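Local atomic coordinates of manganese-dependent ADP-ribose/CDP-alcohol diphosphatase (Danio rerio, PDB entry 2NXF), a protein that probably hydrolyses ADP-ribose and CDP-alcohols such as CDP-choline at a dinuclear metal centre of the calcineurin-like phosphoesterase type. Residues Leu171-Asn182 with Leu190-Asn198; Gly128-Phe136 with Leu146-Arg157. All coordinates share one frame; numbering follows the deposited sequence. Where two conformers were deposited one is given.

Contact 1 (Leu171-Asn182 with Leu190-Asn198); sequences LTQHNHNLQDLN and LEQRFVKFN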
loop_
_atom_site.group_PDB
_atom_site.type_symbol
_atom_site.label_atom_id
_atom_site.label_comp_id
_atom_site.label_asym_id
_atom_site.label_seq_id
_atom_site.Cartn_x
_atom_site.Cartn_y
_atom_site.Cartn_z
ATOM N N LEU A 171 8.101 -0.820 -19.148
ATOM C CA LEU A 171 8.990 0.123 -18.465
ATOM C C LEU A 171 9.992 0.774 -19.425
ATOM O O LEU A 171 10.169 2.000 -19.410
ATOM C CB LEU A 171 9.752 -0.571 -17.339
ATOM C CG LEU A 171 10.809 0.238 -16.562
ATOM C CD1 LEU A 171 10.195 1.531 -16.003
ATOM C CD2 LEU A 171 11.380 -0.647 -15.440
ATOM N N THR A 172 10.654 -0.037 -20.247
ATOM C CA THR A 172 11.713 0.494 -21.117
ATOM C C THR A 172 11.163 1.192 -22.369
ATOM O O THR A 172 11.877 1.959 -23.025
ATOM C CB THR A 172 12.785 -0.563 -21.466
ATOM O OG1 THR A 172 12.179 -1.664 -22.168
ATOM C CG2 THR A 172 13.486 -1.057 -20.184
ATOM N N GLN A 173 9.894 0.949 -22.697
ATOM C CA GLN A 173 9.235 1.749 -23.738
ATOM C C GLN A 173 9.074 3.208 -23.291
ATOM O O GLN A 173 9.120 4.128 -24.111
ATOM C CB GLN A 173 7.875 1.156 -24.123
ATOM C CG GLN A 173 7.203 1.806 -25.344
ATOM C CD GLN A 173 8.098 1.872 -26.574
ATOM O OE1 GLN A 173 8.885 0.954 -26.851
ATOM N NE2 GLN A 173 7.980 2.964 -27.332
ATOM N N HIS A 174 8.904 3.409 -21.987
ATOM C CA HIS A 174 8.698 4.741 -21.440
ATOM C C HIS A 174 9.957 5.356 -20.840
ATOM O O HIS A 174 10.077 6.588 -20.765
ATOM C CB HIS A 174 7.601 4.689 -20.376
ATOM C CG HIS A 174 6.236 4.418 -20.933
ATOM N ND1 HIS A 174 5.418 5.420 -21.412
ATOM C CD2 HIS A 174 5.550 3.261 -21.094
ATOM C CE1 HIS A 174 4.286 4.891 -21.845
ATOM N NE2 HIS A 174 4.338 3.584 -21.658
ATOM N N ASN A 175 10.893 4.504 -20.424
ATOM C CA ASN A 175 12.095 4.949 -19.731
ATOM C C ASN A 175 13.352 4.383 -20.375
ATOM O O ASN A 175 13.603 3.181 -20.326
ATOM C CB ASN A 175 12.012 4.554 -18.247
ATOM C CG ASN A 175 13.110 5.186 -17.399
ATOM O OD1 ASN A 175 14.115 5.689 -17.922
ATOM N ND2 ASN A 175 12.925 5.149 -16.084
ATOM N N HIS A 176 14.150 5.268 -20.958
ATOM C CA HIS A 176 15.325 4.861 -21.716
ATOM C C HIS A 176 16.617 4.872 -20.869
ATOM O O HIS A 176 17.722 4.606 -21.382
ATOM C CB HIS A 176 15.430 5.744 -22.960
ATOM C CG HIS A 176 14.306 5.547 -23.941
ATOM N ND1 HIS A 176 14.353 6.033 -25.231
ATOM C CD2 HIS A 176 13.119 4.896 -23.831
ATOM C CE1 HIS A 176 13.239 5.706 -25.864
ATOM N NE2 HIS A 176 12.475 5.015 -25.038
ATOM N N ASN A 177 16.467 5.168 -19.576
ATOM C CA ASN A 177 17.589 5.163 -18.642
ATOM C C ASN A 177 17.945 3.716 -18.264
ATOM O O ASN A 177 17.807 3.323 -17.104
ATOM C CB ASN A 177 17.240 5.950 -17.368
ATOM C CG ASN A 177 17.034 7.445 -17.611
ATOM O OD1 ASN A 177 16.051 8.036 -17.130
ATOM N ND2 ASN A 177 17.972 8.067 -18.308
ATOM N N LEU A 178 18.414 2.927 -19.241
ATOM C CA LEU A 178 18.638 1.494 -18.983
ATOM C C LEU A 178 19.701 1.230 -17.916
ATOM O O LEU A 178 19.664 0.197 -17.241
ATOM C CB LEU A 178 18.960 0.736 -20.276
ATOM C CG LEU A 178 17.907 0.847 -21.382
ATOM C CD1 LEU A 178 18.351 0.071 -22.624
ATOM C CD2 LEU A 178 16.518 0.418 -20.941
ATOM N N GLN A 179 20.616 2.184 -17.746
ATOM C CA GLN A 179 21.692 2.075 -16.765
ATOM C C GLN A 179 21.192 2.261 -15.325
ATOM O O GLN A 179 21.833 1.799 -14.380
ATOM C CB GLN A 179 22.826 3.055 -17.097
ATOM C CG GLN A 179 22.610 4.527 -16.691
ATOM C CD GLN A 179 21.425 5.219 -17.377
ATOM O OE1 GLN A 179 21.045 4.875 -18.501
ATOM N NE2 GLN A 179 20.854 6.216 -16.699
ATOM N N ASP A 180 20.053 2.936 -15.163
ATOM C CA ASP A 180 19.419 3.087 -13.854
ATOM C C ASP A 180 17.955 3.441 -14.024
ATOM O O ASP A 180 17.585 4.618 -14.090
ATOM C CB ASP A 180 20.123 4.144 -12.994
ATOM C CG ASP A 180 19.531 4.245 -11.583
ATOM O OD1 ASP A 180 18.607 3.471 -11.228
ATOM O OD2 ASP A 180 20.003 5.113 -10.820
ATOM N N LEU A 181 17.120 2.410 -14.067
ATOM C CA LEU A 181 15.694 2.599 -14.303
ATOM C C LEU A 181 14.915 3.175 -13.098
ATOM O O LEU A 181 13.698 3.373 -13.180
ATOM C CB LEU A 181 15.060 1.304 -14.853
ATOM C CG LEU A 181 15.442 0.978 -16.307
ATOM C CD1 LEU A 181 15.118 -0.477 -16.659
ATOM C CD2 LEU A 181 14.786 1.923 -17.302
ATOM N N ASN A 182 15.608 3.448 -11.989
ATOM C CA ASN A 182 14.995 4.192 -10.873
ATOM C C ASN A 182 14.953 5.697 -11.160
ATOM O O ASN A 182 14.269 6.449 -10.458
ATOM C CB ASN A 182 15.738 3.945 -9.551
ATOM C CG ASN A 182 15.512 2.544 -9.010
ATOM O OD1 ASN A 182 14.384 2.061 -8.947
ATOM N ND2 ASN A 182 16.609 1.869 -8.651
ATOM N N LEU A 190 3.131 13.253 -15.746
ATOM C CA LEU A 190 2.791 11.898 -15.289
ATOM C C LEU A 190 3.734 10.790 -15.767
ATOM O O LEU A 190 3.737 9.698 -15.189
ATOM C CB LEU A 190 1.331 11.541 -15.635
ATOM C CG LEU A 190 0.212 12.477 -15.158
ATOM C CD1 LEU A 190 -1.139 11.973 -15.644
ATOM C CD2 LEU A 190 0.195 12.621 -13.638
ATOM N N GLU A 191 4.531 11.060 -16.805
ATOM C CA GLU A 191 5.471 10.037 -17.316
ATOM C C GLU A 191 6.595 9.726 -16.333
ATOM O O GLU A 191 7.302 8.731 -16.499
ATOM C CB GLU A 191 6.084 10.441 -18.670
ATOM C CG GLU A 191 5.139 10.321 -19.867
ATOM C CD GLU A 191 4.867 8.881 -20.290
ATOM O OE1 GLU A 191 5.821 8.144 -20.628
ATOM O OE2 GLU A 191 3.683 8.492 -20.310
ATOM N N GLN A 192 6.758 10.575 -15.311
ATOM C CA GLN A 192 7.703 10.297 -14.220
ATOM C C GLN A 192 7.479 8.933 -13.564
ATOM O O GLN A 192 8.417 8.341 -13.021
ATOM C CB GLN A 192 7.587 11.357 -13.129
ATOM C CG GLN A 192 8.006 12.752 -13.534
ATOM C CD GLN A 192 7.890 13.703 -12.357
ATOM O OE1 GLN A 192 8.716 13.664 -11.443
ATOM N NE2 GLN A 192 6.853 14.538 -12.357
ATOM N N ARG A 193 6.243 8.443 -13.617
ATOM C CA ARG A 193 5.865 7.202 -12.922
ATOM C C ARG A 193 6.536 5.953 -13.483
ATOM O O ARG A 193 6.540 4.906 -12.833
ATOM C CB ARG A 193 4.342 7.015 -12.924
ATOM C CG ARG A 193 3.749 6.607 -14.272
ATOM C CD ARG A 193 2.212 6.662 -14.200
ATOM N NE ARG A 193 1.562 6.153 -15.405
ATOM C CZ ARG A 193 1.370 6.847 -16.528
ATOM N NH1 ARG A 193 1.818 8.105 -16.655
ATOM N NH2 ARG A 193 0.734 6.284 -17.558
ATOM N N PHE A 194 7.083 6.051 -14.703
ATOM C CA PHE A 194 7.691 4.885 -15.343
ATOM C C PHE A 194 9.125 4.685 -14.877
ATOM O O PHE A 194 10.096 4.974 -15.601
ATOM C CB PHE A 194 7.575 4.977 -16.873
ATOM C CG PHE A 194 6.161 4.760 -17.360
ATOM C CD1 PHE A 194 5.586 3.486 -17.311
ATOM C CD2 PHE A 194 5.399 5.823 -17.828
ATOM C CE1 PHE A 194 4.275 3.281 -17.739
ATOM C CE2 PHE A 194 4.088 5.627 -18.263
ATOM C CZ PHE A 194 3.530 4.354 -18.224
ATOM N N VAL A 195 9.217 4.169 -13.655
ATOM C CA VAL A 195 10.463 3.873 -12.966
ATOM C C VAL A 195 10.369 2.472 -12.369
ATOM O O VAL A 195 9.264 1.961 -12.149
ATOM C CB VAL A 195 10.767 4.891 -11.820
ATOM C CG1 VAL A 195 11.155 6.237 -12.418
ATOM C CG2 VAL A 195 9.578 5.037 -10.865
ATOM N N LYS A 196 11.534 1.881 -12.115
ATOM C CA LYS A 196 11.698 0.504 -11.656
ATOM C C LYS A 196 11.089 0.269 -10.268
ATOM O O LYS A 196 10.707 -0.864 -9.926
ATOM C CB LYS A 196 13.205 0.197 -11.641
ATOM C CG LYS A 196 13.606 -1.221 -11.361
ATOM C CD LYS A 196 15.131 -1.332 -11.416
ATOM C CE LYS A 196 15.613 -2.574 -10.702
ATOM N NZ LYS A 196 17.086 -2.797 -10.895
ATOM N N PHE A 197 10.988 1.333 -9.462
ATOM C CA PHE A 197 10.413 1.166 -8.121
ATOM C C PHE A 197 8.874 1.219 -8.089
ATOM O O PHE A 197 8.282 1.127 -7.023
ATOM C CB PHE A 197 11.050 2.120 -7.106
ATOM C CG PHE A 197 10.908 3.590 -7.422
ATOM C CD1 PHE A 197 9.736 4.286 -7.076
ATOM C CD2 PHE A 197 11.982 4.306 -7.973
ATOM C CE1 PHE A 197 9.616 5.674 -7.299
ATOM C CE2 PHE A 197 11.879 5.708 -8.202
ATOM C CZ PHE A 197 10.709 6.384 -7.866
ATOM N N ASN A 198 8.257 1.381 -9.265
ATOM C CA ASN A 198 6.819 1.260 -9.416
ATOM C C ASN A 198 6.429 -0.014 -10.163
ATOM O O ASN A 198 7.270 -0.852 -10.496
ATOM C CB ASN A 198 6.227 2.501 -10.099
ATOM C CG ASN A 198 6.366 3.741 -9.258
ATOM O OD1 ASN A 198 6.477 3.669 -8.019
ATOM N ND2 ASN A 198 6.330 4.900 -9.907
HETATM O O HOH W 1 8.244 8.568 -21.093
#
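The imidazole of His174 lies flat on the phenyl ring of Phe194, the two planes only 5° apart and their centroids separated by 3.6 Å. The opposite face of Phe194 is covered by Arg193, CG toward the rim and the guanidinium with its own face against Phe194 CE2, and Trp243 meets the ring as well. At the edge of the imidazole, His174 ND1 donates to Glu191 OE1 over 2.9 Å, meeting the syn lone pair of the carboxylate, although that oxygen is tilted 17° from the ring plane. Glu191 reaches it by bending at chi2. A zinc ion sits about 2 Å from the His174 side chain, apart from the dinuclear centre. With an alanine here, Glu191 OE1 would probably be left without its imidazole donor, one face of Phe194 would lose its cover, and this zinc would lose a neighbour. The segments belong to the calcineurin-like phosphoesterase fold, where helix 162-174 ends and Asn175 OD1 accepts from Asn177 N in an Asx turn. Because Asn175 turns CG anti to its own N (chi1 -170°), ND2 meets Phe194 O at 2.9 Å, within the carbonyl plane; ND2 also bonds to Leu183 O. Leu171 CD1 packs against the same Phe194 carbonyl. Further on, Lys196 N donates to Leu181 O at 2.8 Å. Phe197 carries Val195 CG2 over the centre of one face and Asn182 OD1 at its edge, 3.4 Å from Phe197 CD2; its ring also approaches the zinc ligands Asn96 and His265.

Contact 2 (Gly128-Phe136 with Leu146-Arg157); sequences GDDIYAYEF and LLDAYDLSVIGR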
loop_
_atom_site.group_PDB
_atom_site.type_symbol
_atom_site.label_atom_id
_atom_site.label_comp_id
_atom_site.label_asym_id
_atom_site.label_seq_id
_atom_site.Cartn_x
_atom_site.Cartn_y
_atom_site.Cartn_z
ATOM N N GLY A 128 -3.577 -18.386 -6.426
ATOM C CA GLY A 128 -3.442 -19.529 -7.348
ATOM C C GLY A 128 -2.996 -19.093 -8.739
ATOM O O GLY A 128 -2.499 -19.909 -9.531
ATOM N N ASP A 129 -3.180 -17.805 -9.014
ATOM C CA ASP A 129 -2.800 -17.163 -10.267
ATOM C C ASP A 129 -1.478 -16.397 -10.142
ATOM O O ASP A 129 -1.120 -15.627 -11.042
ATOM C CB ASP A 129 -3.917 -16.202 -10.688
ATOM C CG ASP A 129 -5.277 -16.899 -10.761
ATOM O OD1 ASP A 129 -5.408 -17.813 -11.594
ATOM O OD2 ASP A 129 -6.187 -16.553 -9.970
ATOM N N ASP A 130 -0.767 -16.613 -9.031
ATOM C CA ASP A 130 0.507 -15.914 -8.738
ATOM C C ASP A 130 0.364 -14.381 -8.681
ATOM O O ASP A 130 1.239 -13.647 -9.140
ATOM C CB ASP A 130 1.614 -16.363 -9.719
ATOM C CG ASP A 130 3.033 -16.092 -9.202
ATOM O OD1 ASP A 130 3.236 -15.865 -7.981
ATOM O OD2 ASP A 130 3.956 -16.128 -10.039
ATOM N N ILE A 131 -0.747 -13.910 -8.104
ATOM C CA ILE A 131 -0.968 -12.473 -7.866
ATOM C C ILE A 131 -1.382 -12.363 -6.402
ATOM O O ILE A 131 -2.263 -13.093 -5.953
ATOM C CB ILE A 131 -2.095 -11.904 -8.793
ATOM C CG1 ILE A 131 -1.714 -12.123 -10.270
ATOM C CG2 ILE A 131 -2.358 -10.410 -8.527
ATOM C CD1 ILE A 131 -2.929 -11.961 -11.244
ATOM N N TYR A 132 -0.727 -11.468 -5.658
ATOM C CA TYR A 132 -1.004 -11.351 -4.231
ATOM C C TYR A 132 -2.094 -10.296 -4.033
ATOM O O TYR A 132 -1.829 -9.130 -3.724
ATOM C CB TYR A 132 0.272 -11.002 -3.441
ATOM C CG TYR A 132 -0.022 -10.872 -1.968
ATOM C CD1 TYR A 132 -0.403 -11.982 -1.213
ATOM C CD2 TYR A 132 0.086 -9.621 -1.328
ATOM C CE1 TYR A 132 -0.725 -11.856 0.158
ATOM C CE2 TYR A 132 -0.205 -9.488 0.031
ATOM C CZ TYR A 132 -0.602 -10.590 0.762
ATOM O OH TYR A 132 -0.901 -10.464 2.097
ATOM N N ALA A 133 -3.331 -10.730 -4.248
ATOM C CA ALA A 133 -4.493 -9.875 -4.118
ATOM C C ALA A 133 -5.601 -10.723 -3.560
ATOM O O ALA A 133 -5.749 -11.916 -3.917
ATOM C CB ALA A 133 -4.904 -9.330 -5.483
ATOM N N TYR A 134 -6.401 -10.108 -2.696
ATOM C CA TYR A 134 -7.511 -10.839 -2.083
ATOM C C TYR A 134 -8.557 -9.892 -1.572
ATOM O O TYR A 134 -8.303 -8.701 -1.461
ATOM C CB TYR A 134 -7.030 -11.771 -0.975
ATOM C CG TYR A 134 -6.415 -11.125 0.270
ATOM C CD1 TYR A 134 -7.181 -10.962 1.434
ATOM C CD2 TYR A 134 -5.064 -10.734 0.299
ATOM C CE1 TYR A 134 -6.638 -10.430 2.600
ATOM C CE2 TYR A 134 -4.511 -10.186 1.484
ATOM C CZ TYR A 134 -5.306 -10.040 2.615
ATOM O OH TYR A 134 -4.779 -9.524 3.794
ATOM N N GLU A 135 -9.744 -10.435 -1.308
ATOM C CA GLU A 135 -10.845 -9.620 -0.822
ATOM C C GLU A 135 -11.629 -10.417 0.201
ATOM O O GLU A 135 -11.688 -11.648 0.124
ATOM C CB GLU A 135 -11.741 -9.156 -1.988
ATOM C CG GLU A 135 -12.242 -10.274 -2.918
ATOM C CD GLU A 135 -13.619 -10.809 -2.580
ATOM O OE1 GLU A 135 -14.084 -11.732 -3.312
ATOM O OE2 GLU A 135 -14.236 -10.338 -1.582
ATOM N N PHE A 136 -12.209 -9.700 1.162
ATOM C CA PHE A 136 -13.018 -10.322 2.201
ATOM C C PHE A 136 -13.958 -9.295 2.785
ATOM O O PHE A 136 -13.737 -8.071 2.626
ATOM C CB PHE A 136 -12.095 -10.893 3.294
ATOM C CG PHE A 136 -11.293 -9.846 4.030
ATOM C CD1 PHE A 136 -11.683 -9.412 5.298
ATOM C CD2 PHE A 136 -10.125 -9.322 3.473
ATOM C CE1 PHE A 136 -10.925 -8.450 5.972
ATOM C CE2 PHE A 136 -9.371 -8.365 4.147
ATOM C CZ PHE A 136 -9.785 -7.929 5.393
ATOM N N LEU A 146 -7.402 -6.040 -1.196
ATOM C CA LEU A 146 -5.979 -5.717 -1.183
ATOM C C LEU A 146 -5.445 -6.059 -2.557
ATOM O O LEU A 146 -5.658 -7.191 -3.031
ATOM C CB LEU A 146 -5.213 -6.556 -0.142
ATOM C CG LEU A 146 -5.051 -5.943 1.258
ATOM C CD1 LEU A 146 -6.391 -5.998 1.974
ATOM C CD2 LEU A 146 -3.955 -6.687 2.058
ATOM N N LEU A 147 -4.776 -5.084 -3.177
ATOM C CA LEU A 147 -4.246 -5.243 -4.530
ATOM C C LEU A 147 -2.739 -5.413 -4.528
ATOM O O LEU A 147 -2.057 -5.038 -3.546
ATOM C CB LEU A 147 -4.600 -4.013 -5.378
ATOM C CG LEU A 147 -6.087 -3.670 -5.556
ATOM C CD1 LEU A 147 -6.223 -2.446 -6.460
ATOM C CD2 LEU A 147 -6.843 -4.883 -6.107
ATOM N N ASP A 148 -2.242 -5.976 -5.641
ATOM C CA ASP A 148 -0.839 -6.272 -5.870
ATOM C C ASP A 148 -0.325 -5.294 -6.955
ATOM O O ASP A 148 -0.435 -5.554 -8.163
ATOM C CB ASP A 148 -0.736 -7.735 -6.361
ATOM C CG ASP A 148 0.703 -8.212 -6.571
ATOM O OD1 ASP A 148 1.675 -7.426 -6.437
ATOM O OD2 ASP A 148 0.832 -9.416 -6.865
ATOM N N ALA A 149 0.239 -4.174 -6.503
ATOM C CA ALA A 149 0.659 -3.123 -7.426
ATOM C C ALA A 149 1.984 -3.447 -8.145
ATOM O O ALA A 149 2.425 -2.653 -8.993
ATOM C CB ALA A 149 0.786 -1.782 -6.683
ATOM N N TYR A 150 2.594 -4.586 -7.804
ATOM C CA TYR A 150 3.812 -5.087 -8.478
ATOM C C TYR A 150 3.566 -6.372 -9.270
ATOM O O TYR A 150 4.492 -7.089 -9.626
ATOM C CB TYR A 150 4.987 -5.227 -7.485
ATOM C CG TYR A 150 5.359 -3.863 -6.963
ATOM C CD1 TYR A 150 6.341 -3.089 -7.600
ATOM C CD2 TYR A 150 4.646 -3.289 -5.893
ATOM C CE1 TYR A 150 6.648 -1.812 -7.152
ATOM C CE2 TYR A 150 4.941 -2.012 -5.442
ATOM C CZ TYR A 150 5.929 -1.270 -6.084
ATOM O OH TYR A 150 6.252 0.004 -5.659
ATOM N N ASP A 151 2.292 -6.622 -9.555
ATOM C CA ASP A 151 1.867 -7.714 -10.423
ATOM C C ASP A 151 2.607 -7.583 -11.764
ATOM O O ASP A 151 3.256 -8.525 -12.238
ATOM C CB ASP A 151 0.344 -7.570 -10.560
ATOM C CG ASP A 151 -0.290 -8.582 -11.475
ATOM O OD1 ASP A 151 0.370 -9.510 -11.991
ATOM O OD2 ASP A 151 -1.515 -8.409 -11.665
ATOM N N LEU A 152 2.513 -6.402 -12.369
ATOM C CA LEU A 152 3.419 -6.071 -13.462
ATOM C C LEU A 152 4.557 -5.268 -12.855
ATOM O O LEU A 152 4.339 -4.173 -12.364
ATOM C CB LEU A 152 2.689 -5.259 -14.539
ATOM C CG LEU A 152 1.486 -5.943 -15.196
ATOM C CD1 LEU A 152 0.956 -5.017 -16.278
ATOM C CD2 LEU A 152 1.856 -7.303 -15.780
ATOM N N SER A 153 5.759 -5.831 -12.848
ATOM C CA SER A 153 6.936 -5.124 -12.349
ATOM C C SER A 153 8.166 -5.874 -12.802
ATOM O O SER A 153 8.081 -7.037 -13.223
ATOM C CB SER A 153 6.923 -5.053 -10.816
ATOM O OG SER A 153 7.093 -6.343 -10.222
ATOM N N VAL A 154 9.313 -5.205 -12.745
ATOM C CA VAL A 154 10.557 -5.923 -12.976
ATOM C C VAL A 154 11.177 -6.384 -11.655
ATOM O O VAL A 154 11.984 -7.305 -11.641
ATOM C CB VAL A 154 11.565 -5.121 -13.829
ATOM C CG1 VAL A 154 11.033 -4.936 -15.242
ATOM C CG2 VAL A 154 11.886 -3.779 -13.179
ATOM N N ILE A 155 10.778 -5.747 -10.551
ATOM C CA ILE A 155 11.382 -6.055 -9.253
ATOM C C ILE A 155 10.660 -7.195 -8.519
ATOM O O ILE A 155 11.249 -7.831 -7.619
ATOM C CB ILE A 155 11.478 -4.813 -8.334
ATOM C CG1 ILE A 155 10.073 -4.266 -7.997
ATOM C CG2 ILE A 155 12.411 -3.759 -8.929
ATOM C CD1 ILE A 155 10.100 -3.258 -6.880
ATOM N N GLY A 156 9.416 -7.454 -8.918
ATOM C CA GLY A 156 8.578 -8.478 -8.279
ATOM C C GLY A 156 8.206 -9.670 -9.150
ATOM O O GLY A 156 7.273 -10.422 -8.831
ATOM N N ARG A 157 8.916 -9.834 -10.259
ATOM C CA ARG A 157 8.719 -10.988 -11.147
ATOM C C ARG A 157 10.089 -11.558 -11.546
ATOM O O ARG A 157 11.081 -10.834 -11.540
ATOM C CB ARG A 157 7.926 -10.556 -12.385
ATOM C CG ARG A 157 6.463 -10.149 -12.118
ATOM C CD ARG A 157 5.634 -11.341 -11.603
ATOM N NE ARG A 157 4.250 -10.961 -11.304
ATOM C CZ ARG A 157 3.373 -11.757 -10.701
ATOM N NH1 ARG A 157 3.743 -12.974 -10.274
ATOM N NH2 ARG A 157 2.128 -11.326 -10.505
HETATM O O HOH W 2 6.257 -14.692 -10.124
#
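Tyr134 and Leu146 form an antiparallel hydrogen-bonded pair, Leu146 N to Tyr134 O at 2.8 Å and Tyr134 N to Leu146 O at 3.0 Å. They stand at the open end of the hairpin made by strands 134-139 and 142-146, part of the mixed seven-stranded sheet of this calcineurin-like phosphoesterase. Their side chains run side by side in the same direction: Leu146 CB sits over one face of the Tyr134 ring, toward its rim, and Leu146 CD2 comes to 3.6 Å from Tyr134 CE2. The phenol oxygen beyond is bound by His91 and Ser114. Past the pair, a carboxylate takes over from strand pairing. Asp148 sets CG anti to its N (chi1 -177°), which directs OD2 at the main chain of Tyr132, and Tyr132 N donates to Asp148 OD2 at 2.8 Å, on the anti side and well out of the carboxylate plane. That oxygen also has a salt bridge to Arg104, while Asp148 OD1 accepts from Tyr150 N in an Asx turn, so both oxygens are engaged. Ile131 lays CG2 against Asp148 and rests CG1 and CD1 on the carboxylate of Asp151, whose oxygens also bind Lys163 and Ser202. Arg157 closes the far end. Its NH1 and NH2 both reach Asp130 O at 2.8 Å, fork-like and with the oxygen practically in the guanidinium plane. Arg157 NH2 also forms a salt bridge of 2.9 Å with Asp151 OD1. The remaining nitrogen, Arg157 NE, donates to Asp151 O at 2.8 Å in a nearly straight bond of 171°.

In the fold
From the N terminus, contact 2 comes first: segment 128-136 leads into strand 134-139, the chain turns back along strand 142-146, and the loop through Arg157 closes against the approach to the hairpin. Helix 162-174 then carries the chain to contact 1, which shuts the excursion between Asn182 and Leu190 before helix 203-219 begins. The two contacts are in series, neither nested nor crossing, with centres about 20 Å apart. They nevertheless meet, through a probable hydrogen bond from Tyr150 OH to Phe197 O and packing of Lys196 on Val154. Tyr150 and Phe197 both touch Asn96, so the joined loops border the dinuclear zinc site.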